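Local atomic coordinates of CD180 antigen (Mus musculus, PDB entry 3T6Q), a protein that may cooperate with MD-1 and TLR4 in the innate immune response of B-cells to bacterial lipopolysaccharide, leading to NF-kappa-B activation. Residues H109-Q114 and S133-S138; N139-I144 and L158-N163; H494-L499 and I517-H522. One frame throughout, in Å; residues are numbered along the deposited sequence.

Contacts 1 and 2 are consecutive steps along one leucine-rich-repeat solenoid: contact 1 joins repeats 4 and 5, contact 2 joins repeats 5 and 6, and their centres are 9 Å apart. They touch directly, since Leu136 O in contact 1 accepts a probable hydrogen bond of 2.9 Å from Asn163 ND2 in contact 2. Both also lie beside a chain of another protein in the assembly, and His140 of contact 2 stacks on His140 of the second subunit, another copy of this protein. Contact 3, between repeats 17 and 18, is on the opposite side of the chain's centre, about 55 Å from contact 1 and 61 Å from contact 2 (centre to centre), and no other protein chain of the assembly touches its two segments.

Contact 1 of 3, residues H109-Q114 and S133-S138; sequences HLFFIQ and SLYLGS
Gly137 O takes the shortest polar bond of the contact, 2.8 Å from Gln114 N, and the CA of Ile113 adds a C-H...O approach to the same oxygen at 3.3 Å. Three more backbone bonds continue the ladder: Leu110 N to Ser133 O, Tyr135 N to Leu110 O, and Phe112 N to Tyr135 O. The strand segments 109-111 and 133-135 run parallel, their axes 3° apart. This in-register pairing is that of successive leucine-rich repeats, whose short strands line the concave surface of the horseshoe.

On the face carrying His109, Phe111, Ser133 and Tyr135, the two aromatic rings form an offset stack, centroids 4.2 Å apart and planes inclined by 11°. Phe111 CE1 lies over the Tyr135 ring towards its rim, 3.4 Å from Tyr135 CD2. In both residues CG stands anti to the carbonyl carbon, and this shared choice lays the rings side by side, pointing the same way. Next to them, His109 ND1 and Ser133 OG share a hydrogen bond of 2.9 Å, the hydroxyl meeting the imidazole at its edge. The other face is apolar: Leu110 CD2 packs against Leu134 CD2 at 4.1 Å, inside the solenoid.

Past the strands, Ile113 CD1 rests on Tyr135 CB at 3.9 Å, and one water bridges Gln114 NE2 and Ser138 O. Gln114 OE1 and Ser138 OG also bond to a chain of another protein, the first to its backbone and the second to an acidic side chain. Basic side chains of that protein pack on Phe111, Gln114 and Tyr135. The stacked aromatics and the polar ends beyond them therefore present a joint surface from two repeats to the partner, while the leucines of the opposite face remain buried.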
loop_
_atom_site.group_PDB
_atom_site.type_symbol
_atom_site.label_atom_id
_atom_site.label_comp_id
_atom_site.label_asym_id
_atom_site.label_seq_id
_atom_site.Cartn_x
_atom_site.Cartn_y
_atom_site.Cartn_z
ATOM N N HIS A 109 -18.639 1.546 14.402
ATOM C CA HIS A 109 -17.354 2.158 13.954
ATOM C C HIS A 109 -16.406 1.052 13.550
ATOM O O HIS A 109 -16.150 0.110 14.312
ATOM C CB HIS A 109 -16.750 2.948 15.108
ATOM C CG HIS A 109 -17.766 3.827 15.850
ATOM N ND1 HIS A 109 -18.320 4.913 15.292
ATOM C CD2 HIS A 109 -18.338 3.701 17.128
ATOM C CE1 HIS A 109 -19.194 5.489 16.182
ATOM N NE2 HIS A 109 -19.196 4.740 17.301
ATOM N N LEU A 110 -15.878 1.168 12.357
ATOM C CA LEU A 110 -14.990 0.126 11.846
ATOM C C LEU A 110 -13.730 0.825 11.343
ATOM O O LEU A 110 -13.841 1.784 10.564
ATOM C CB LEU A 110 -15.678 -0.647 10.714
ATOM C CG LEU A 110 -14.838 -1.665 9.913
ATOM C CD1 LEU A 110 -14.350 -2.756 10.835
ATOM C CD2 LEU A 110 -15.647 -2.302 8.798
ATOM N N PHE A 111 -12.566 0.357 11.805
ATOM C CA PHE A 111 -11.250 0.903 11.364
ATOM C C PHE A 111 -10.547 -0.148 10.498
ATOM O O PHE A 111 -10.299 -1.299 10.927
ATOM C CB PHE A 111 -10.419 1.247 12.578
ATOM C CG PHE A 111 -11.039 2.341 13.440
ATOM C CD1 PHE A 111 -10.596 3.667 13.343
ATOM C CD2 PHE A 111 -12.157 2.064 14.267
ATOM C CE1 PHE A 111 -11.156 4.681 14.136
ATOM C CE2 PHE A 111 -12.758 3.092 15.029
ATOM C CZ PHE A 111 -12.248 4.400 14.959
ATOM N N PHE A 112 -10.276 0.238 9.277
ATOM C CA PHE A 112 -9.641 -0.643 8.289
ATOM C C PHE A 112 -8.437 0.103 7.680
ATOM O O PHE A 112 -8.151 -0.010 6.499
ATOM C CB PHE A 112 -10.663 -0.995 7.210
ATOM C CG PHE A 112 -10.863 -2.464 7.027
ATOM C CD1 PHE A 112 -10.294 -3.123 5.938
ATOM C CD2 PHE A 112 -11.643 -3.188 7.935
ATOM C CE1 PHE A 112 -10.474 -4.480 5.755
ATOM C CE2 PHE A 112 -11.847 -4.557 7.744
ATOM C CZ PHE A 112 -11.243 -5.192 6.673
ATOM N N ILE A 113 -7.725 0.842 8.528
ATOM C CA ILE A 113 -6.620 1.708 8.083
ATOM C C ILE A 113 -5.393 0.861 7.676
ATOM O O ILE A 113 -5.014 -0.092 8.357
ATOM C CB ILE A 113 -6.301 2.747 9.217
ATOM C CG1 ILE A 113 -7.471 3.735 9.386
ATOM C CG2 ILE A 113 -4.976 3.498 8.970
ATOM C CD1 ILE A 113 -7.487 4.471 10.734
ATOM N N GLN A 114 -4.738 1.248 6.575
ATOM C CA GLN A 114 -3.482 0.620 6.188
ATOM C C GLN A 114 -3.616 -0.911 6.276
ATOM O O GLN A 114 -2.842 -1.608 6.959
ATOM C CB GLN A 114 -2.267 1.115 6.989
ATOM C CG GLN A 114 -0.947 0.867 6.234
ATOM C CD GLN A 114 0.273 1.359 7.009
ATOM O OE1 GLN A 114 0.594 0.818 8.064
ATOM N NE2 GLN A 114 0.962 2.373 6.473
ATOM N N SER A 133 -19.281 5.108 11.464
ATOM C CA SER A 133 -17.915 5.570 11.117
ATOM C C SER A 133 -17.216 4.498 10.309
ATOM O O SER A 133 -17.210 3.339 10.714
ATOM C CB SER A 133 -17.089 5.794 12.381
ATOM O OG SER A 133 -17.644 6.819 13.158
ATOM N N LEU A 134 -16.573 4.885 9.207
ATOM C CA LEU A 134 -15.755 3.957 8.467
ATOM C C LEU A 134 -14.396 4.621 8.185
ATOM O O LEU A 134 -14.355 5.622 7.449
ATOM C CB LEU A 134 -16.445 3.655 7.135
ATOM C CG LEU A 134 -16.309 2.267 6.498
ATOM C CD1 LEU A 134 -16.454 2.291 4.985
ATOM C CD2 LEU A 134 -15.170 1.369 6.966
ATOM N N TYR A 135 -13.303 4.055 8.705
ATOM C CA TYR A 135 -11.960 4.635 8.515
ATOM C C TYR A 135 -11.178 3.752 7.534
ATOM O O TYR A 135 -10.906 2.604 7.818
ATOM C CB TYR A 135 -11.241 4.691 9.867
ATOM C CG TYR A 135 -11.879 5.700 10.803
ATOM C CD1 TYR A 135 -11.311 6.981 10.979
ATOM C CD2 TYR A 135 -13.057 5.400 11.467
ATOM C CE1 TYR A 135 -11.906 7.923 11.847
ATOM C CE2 TYR A 135 -13.648 6.327 12.339
ATOM C CZ TYR A 135 -13.081 7.582 12.503
ATOM O OH TYR A 135 -13.686 8.494 13.379
ATOM N N LEU A 136 -10.841 4.319 6.395
ATOM C CA LEU A 136 -10.223 3.595 5.292
ATOM C C LEU A 136 -8.868 4.232 4.930
ATOM O O LEU A 136 -8.410 4.099 3.813
ATOM C CB LEU A 136 -11.175 3.690 4.125
ATOM C CG LEU A 136 -12.581 3.037 4.383
ATOM C CD1 LEU A 136 -13.428 3.213 3.128
ATOM C CD2 LEU A 136 -12.450 1.554 4.712
ATOM N N GLY A 137 -8.272 4.954 5.870
ATOM C CA GLY A 137 -7.002 5.727 5.576
ATOM C C GLY A 137 -5.796 4.865 5.199
ATOM O O GLY A 137 -5.734 3.680 5.566
ATOM N N SER A 138 -4.828 5.462 4.495
ATOM C CA SER A 138 -3.497 4.833 4.268
ATOM C C SER A 138 -3.575 3.516 3.474
ATOM O O SER A 138 -2.760 2.608 3.669
ATOM C CB SER A 138 -2.736 4.616 5.579
ATOM O OG SER A 138 -2.691 5.842 6.312
HETATM O O HOH W 1 0.177 3.337 3.725
#

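Contact 2 of 3, residues N139-I144 and L158-N163; sequences NHISSI and LDFQNN
Asn163 OD1 reaches back to the turn of the preceding repeat and accepts from Ile141 N at 3.2 Å, with the donor 35° above the carbonyl plane; a second, weak bond of 3.0 Å comes from Asn139 N. Asn163 ND2 is directed the other way, to Phe160 O within its own turn (3.1 Å, the N-H pointing nearly straight at the oxygen) and to Leu136 O of the neighbouring repeat. With bonds at both ends, the rotation of the amide is fixed. This is the asparagine ladder of leucine-rich repeats: Asn139 holds the equivalent place one repeat earlier, its OD1 bonded to Thr115 N and its ND2 to Phe112 O.

Farther into the solenoid, the Phe160 ring has its CG anti to the carbonyl carbon (chi1 -66°), which swings it towards segment 139-144. Ile144 crosses it at about a right angle. Because Ile144 CG1 sits between the backbone N and the carbonyl carbon (chi1 71°), CG2 is the branch placed over one ring face, and Ile144 CB comes within 3.8 Å of Phe160 CE2. Ile141 also crosses Phe160 at about a right angle, its CG2 4.0 Å from Phe160 CE1.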
loop_
_atom_site.group_PDB
_atom_site.type_symbol
_atom_site.label_atom_id
_atom_site.label_comp_id
_atom_site.label_asym_id
_atom_site.label_seq_id
_atom_site.Cartn_x
_atom_site.Cartn_y
_atom_site.Cartn_z
ATOM N N ASN A 139 -4.489 3.494 2.513
ATOM C CA ASN A 139 -4.704 2.365 1.619
ATOM C C ASN A 139 -4.364 2.702 0.176
ATOM O O ASN A 139 -3.598 3.652 -0.046
ATOM C CB ASN A 139 -6.149 1.853 1.792
ATOM C CG ASN A 139 -6.309 1.072 3.082
ATOM O OD1 ASN A 139 -5.454 0.232 3.421
ATOM N ND2 ASN A 139 -7.364 1.354 3.814
ATOM N N HIS A 140 -4.903 1.961 -0.807
ATOM C CA HIS A 140 -4.636 2.246 -2.226
ATOM C C HIS A 140 -5.927 2.676 -2.904
ATOM O O HIS A 140 -6.106 2.506 -4.123
ATOM C CB HIS A 140 -4.115 0.993 -2.997
ATOM C CG HIS A 140 -2.782 0.454 -2.519
ATOM N ND1 HIS A 140 -1.596 0.914 -2.985
ATOM C CD2 HIS A 140 -2.478 -0.575 -1.617
ATOM C CE1 HIS A 140 -0.588 0.235 -2.395
ATOM N NE2 HIS A 140 -1.126 -0.676 -1.558
ATOM N N ILE A 141 -6.854 3.190 -2.128
ATOM C CA ILE A 141 -8.220 3.464 -2.627
ATOM C C ILE A 141 -8.152 4.676 -3.554
ATOM O O ILE A 141 -7.485 5.692 -3.234
ATOM C CB ILE A 141 -9.172 3.734 -1.427
ATOM C CG1 ILE A 141 -9.367 2.439 -0.624
ATOM C CG2 ILE A 141 -10.548 4.232 -1.873
ATOM C CD1 ILE A 141 -10.054 2.614 0.736
ATOM N N SER A 142 -8.843 4.625 -4.691
ATOM C CA SER A 142 -8.783 5.785 -5.583
ATOM C C SER A 142 -10.151 6.354 -5.915
ATOM O O SER A 142 -10.265 7.236 -6.728
ATOM C CB SER A 142 -8.054 5.452 -6.873
ATOM O OG SER A 142 -8.720 4.364 -7.493
ATOM N N SER A 143 -11.176 5.878 -5.242
ATOM C CA SER A 143 -12.502 6.444 -5.410
ATOM C C SER A 143 -13.217 6.437 -4.078
ATOM O O SER A 143 -13.062 5.500 -3.304
ATOM C CB SER A 143 -13.306 5.581 -6.403
ATOM O OG SER A 143 -14.613 6.112 -6.530
ATOM N N ILE A 144 -14.043 7.451 -3.829
ATOM C CA ILE A 144 -14.886 7.468 -2.616
ATOM C C ILE A 144 -16.230 6.687 -2.772
ATOM O O ILE A 144 -16.946 6.467 -1.784
ATOM C CB ILE A 144 -15.138 8.929 -2.132
ATOM C CG1 ILE A 144 -16.072 9.673 -3.063
ATOM C CG2 ILE A 144 -13.834 9.741 -2.147
ATOM C CD1 ILE A 144 -16.658 10.918 -2.435
ATOM N N LEU A 158 -16.784 9.350 7.201
ATOM C CA LEU A 158 -16.196 8.557 6.169
ATOM C C LEU A 158 -14.783 9.128 5.991
ATOM O O LEU A 158 -14.634 10.248 5.528
ATOM C CB LEU A 158 -16.952 8.736 4.866
ATOM C CG LEU A 158 -17.305 7.576 3.941
ATOM C CD1 LEU A 158 -17.556 8.010 2.491
ATOM C CD2 LEU A 158 -16.434 6.312 4.038
ATOM N N ASP A 159 -13.765 8.347 6.324
ATOM C CA ASP A 159 -12.409 8.868 6.395
ATOM C C ASP A 159 -11.475 8.164 5.411
ATOM O O ASP A 159 -11.241 6.952 5.523
ATOM C CB ASP A 159 -11.935 8.720 7.839
ATOM C CG ASP A 159 -10.621 9.466 8.122
ATOM O OD1 ASP A 159 -9.628 9.290 7.376
ATOM O OD2 ASP A 159 -10.580 10.249 9.108
ATOM N N PHE A 160 -10.938 8.931 4.463
ATOM C CA PHE A 160 -10.040 8.416 3.448
ATOM C C PHE A 160 -8.647 9.061 3.540
ATOM O O PHE A 160 -7.949 9.142 2.539
ATOM C CB PHE A 160 -10.593 8.676 2.051
ATOM C CG PHE A 160 -11.870 7.934 1.701
ATOM C CD1 PHE A 160 -11.835 6.623 1.190
ATOM C CD2 PHE A 160 -13.111 8.582 1.784
ATOM C CE1 PHE A 160 -13.024 5.968 0.817
ATOM C CE2 PHE A 160 -14.296 7.930 1.419
ATOM C CZ PHE A 160 -14.256 6.630 0.919
ATOM N N GLN A 161 -8.245 9.514 4.727
ATOM C CA GLN A 161 -6.958 10.229 4.875
ATOM C C GLN A 161 -5.804 9.431 4.228
ATOM O O GLN A 161 -5.699 8.242 4.451
ATOM C CB GLN A 161 -6.652 10.438 6.363
ATOM C CG GLN A 161 -5.256 11.035 6.579
ATOM C CD GLN A 161 -5.031 11.691 7.935
ATOM O OE1 GLN A 161 -3.883 11.804 8.387
ATOM N NE2 GLN A 161 -6.089 12.175 8.554
ATOM N N ASN A 162 -4.944 10.074 3.429
ATOM C CA ASN A 162 -3.768 9.362 2.896
ATOM C C ASN A 162 -4.102 8.208 1.915
ATOM O O ASN A 162 -3.689 7.068 2.113
ATOM C CB ASN A 162 -2.855 8.873 4.052
ATOM C CG ASN A 162 -1.495 8.372 3.563
ATOM O OD1 ASN A 162 -0.935 8.883 2.587
ATOM N ND2 ASN A 162 -0.936 7.423 4.275
ATOM N N ASN A 163 -4.833 8.515 0.832
ATOM C CA ASN A 163 -5.160 7.511 -0.187
ATOM C C ASN A 163 -4.777 8.072 -1.548
ATOM O O ASN A 163 -4.010 9.014 -1.621
ATOM C CB ASN A 163 -6.646 7.083 -0.088
ATOM C CG ASN A 163 -6.854 5.912 0.882
ATOM O OD1 ASN A 163 -6.461 4.795 0.589
ATOM N ND2 ASN A 163 -7.431 6.171 2.040
HETATM O O HOH W 2 -1.690 5.382 1.026
#

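Contact 3 of 3, residues H494-L499 and I517-H522; sequences HAFTSL and IEALSH
His522 NE2 donates to Leu499 O at 3.1 Å, with an N-H...O angle of 145°. Leu499 O lies close to the imidazole plane, at the ring's edge, but seen from the carbonyl the donor stands 60° above its plane. The same ring offers one face to the Thr497 backbone, whose CA sits over it, offset towards the rim, 4.0 Å from the centroid in a CH-pi contact. His522 gains this position because its CG lies between the backbone N and the carbonyl carbon (chi1 62°), folding the ring over towards segment 494-499.

Alongside, Phe496 CD2 touches Ala519 CB at 3.9 Å, and Leu520 CD2 approaches Phe496 CD2 more loosely, at 4.3 Å. Ala519 O is near the ring plane, at the edge of Phe496. Between the two backbones, water 3 accepts from Phe496 N at 2.8 Å and donates to Ala519 O at 2.7 Å, satisfying both.

Ala495-Phe496 and Ala519-Leu520 hold matching positions, 24 residues apart, in repeats 17 and 18; here Phe496 packs on Ala519 and Leu520 of the next repeat, on the convex side of the solenoid opposite the strands.

Two successive type I turns, His494 to Thr497 and Phe496 to Leu499, shape the first segment; the second is closed by a 2.9 Å bond from Leu499 N to Phe496 O, and Leu499, the acceptor of the histidine bond, is its last residue. Residues 517-519 continue a 3-10 segment that begins earlier in the chain, and Leu520 N bonds to Ile517 O. In the next shell, Ile466, Leu472, Ile491 and Met502 surround Phe496, Asn470 ND2 bonds to Ala495 O, and Ile545 of helix 543-547 packs against Ile517, Glu518 and Ser521.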
loop_
_atom_site.group_PDB
_atom_site.type_symbol
_atom_site.label_atom_id
_atom_site.label_comp_id
_atom_site.label_asym_id
_atom_site.label_seq_id
_atom_site.Cartn_x
_atom_site.Cartn_y
_atom_site.Cartn_z
ATOM N N HIS A 494 -5.046 29.290 61.158
ATOM C CA HIS A 494 -6.099 30.247 60.838
ATOM C C HIS A 494 -5.922 30.856 59.478
ATOM O O HIS A 494 -6.633 31.795 59.148
ATOM C CB HIS A 494 -6.216 31.351 61.923
ATOM C CG HIS A 494 -6.668 30.824 63.260
ATOM N ND1 HIS A 494 -7.860 30.197 63.431
ATOM C CD2 HIS A 494 -6.027 30.799 64.499
ATOM C CE1 HIS A 494 -7.973 29.807 64.716
ATOM N NE2 HIS A 494 -6.852 30.175 65.365
ATOM N N ALA A 495 -5.004 30.316 58.664
ATOM C CA ALA A 495 -4.708 30.883 57.334
ATOM C C ALA A 495 -5.879 30.929 56.335
ATOM O O ALA A 495 -5.901 31.786 55.433
ATOM C CB ALA A 495 -3.532 30.160 56.689
ATOM N N PHE A 496 -6.797 29.987 56.461
ATOM C CA PHE A 496 -7.854 29.787 55.468
ATOM C C PHE A 496 -9.228 29.954 56.113
ATOM O O PHE A 496 -10.235 29.594 55.494
ATOM C CB PHE A 496 -7.797 28.370 54.894
ATOM C CG PHE A 496 -6.520 28.029 54.156
ATOM C CD1 PHE A 496 -5.807 28.990 53.427
ATOM C CD2 PHE A 496 -6.065 26.714 54.163
ATOM C CE1 PHE A 496 -4.651 28.637 52.722
ATOM C CE2 PHE A 496 -4.924 26.351 53.447
ATOM C CZ PHE A 496 -4.224 27.316 52.731
ATOM N N THR A 497 -9.265 30.463 57.355
ATOM C CA THR A 497 -10.520 30.534 58.131
ATOM C C THR A 497 -11.672 31.334 57.457
ATOM O O THR A 497 -12.841 30.970 57.594
ATOM C CB THR A 497 -10.287 31.048 59.575
ATOM O OG1 THR A 497 -9.164 30.364 60.151
ATOM C CG2 THR A 497 -11.511 30.758 60.453
ATOM N N SER A 498 -11.333 32.407 56.743
ATOM C CA SER A 498 -12.340 33.196 56.029
ATOM C C SER A 498 -12.868 32.460 54.803
ATOM O O SER A 498 -13.934 32.787 54.291
ATOM C CB SER A 498 -11.786 34.566 55.632
ATOM O OG SER A 498 -10.605 34.441 54.871
ATOM N N LEU A 499 -12.134 31.445 54.347
ATOM C CA LEU A 499 -12.519 30.699 53.126
ATOM C C LEU A 499 -13.462 29.545 53.436
ATOM O O LEU A 499 -13.039 28.386 53.576
ATOM C CB LEU A 499 -11.277 30.186 52.397
ATOM C CG LEU A 499 -10.285 31.316 52.138
ATOM C CD1 LEU A 499 -8.925 30.721 51.843
ATOM C CD2 LEU A 499 -10.772 32.154 50.966
ATOM N N ILE A 517 -2.846 20.257 58.510
ATOM C CA ILE A 517 -4.236 19.772 58.473
ATOM C C ILE A 517 -5.176 20.680 59.308
ATOM O O ILE A 517 -6.355 20.854 58.954
ATOM C CB ILE A 517 -4.294 18.269 58.887
ATOM C CG1 ILE A 517 -3.584 17.421 57.811
ATOM C CG2 ILE A 517 -5.749 17.822 59.178
ATOM C CD1 ILE A 517 -3.219 15.994 58.198
ATOM N N GLU A 518 -4.640 21.293 60.360
ATOM C CA GLU A 518 -5.400 22.250 61.209
ATOM C C GLU A 518 -5.960 23.487 60.482
ATOM O O GLU A 518 -6.892 24.132 60.965
ATOM C CB GLU A 518 -4.558 22.701 62.415
ATOM C CG GLU A 518 -5.362 23.340 63.542
ATOM C CD GLU A 518 -6.340 22.397 64.233
ATOM O OE1 GLU A 518 -7.368 22.893 64.736
ATOM O OE2 GLU A 518 -6.086 21.173 64.310
ATOM N N ALA A 519 -5.375 23.820 59.337
ATOM C CA ALA A 519 -5.836 24.928 58.503
ATOM C C ALA A 519 -7.156 24.608 57.770
ATOM O O ALA A 519 -7.805 25.526 57.276
ATOM C CB ALA A 519 -4.749 25.275 57.483
ATOM N N LEU A 520 -7.525 23.319 57.700
ATOM C CA LEU A 520 -8.768 22.852 57.069
ATOM C C LEU A 520 -9.847 22.505 58.097
ATOM O O LEU A 520 -10.844 21.884 57.740
ATOM C CB LEU A 520 -8.488 21.632 56.174
ATOM C CG LEU A 520 -7.305 22.053 55.282
ATOM C CD1 LEU A 520 -6.227 21.027 55.033
ATOM C CD2 LEU A 520 -7.803 22.809 54.058
ATOM N N SER A 521 -9.637 22.885 59.364
ATOM C CA SER A 521 -10.503 22.420 60.447
ATOM C C SER A 521 -11.974 22.834 60.306
ATOM O O SER A 521 -12.846 22.090 60.712
ATOM C CB SER A 521 -9.991 22.849 61.827
ATOM O OG SER A 521 -10.126 24.255 62.003
ATOM N N HIS A 522 -12.228 24.011 59.745
ATOM C CA HIS A 522 -13.584 24.547 59.566
ATOM C C HIS A 522 -14.304 24.011 58.354
ATOM O O HIS A 522 -15.436 24.437 58.057
ATOM C CB HIS A 522 -13.508 26.073 59.459
ATOM C CG HIS A 522 -12.698 26.564 58.256
ATOM N ND1 HIS A 522 -11.375 26.317 58.129
ATOM C CD2 HIS A 522 -13.076 27.282 57.122
ATOM C CE1 HIS A 522 -10.921 26.868 56.982
ATOM N NE2 HIS A 522 -11.960 27.452 56.361
HETATM O O HOH W 3 -7.326 28.026 58.316
HETATM O O HOH W 4 -9.762 27.068 60.310
#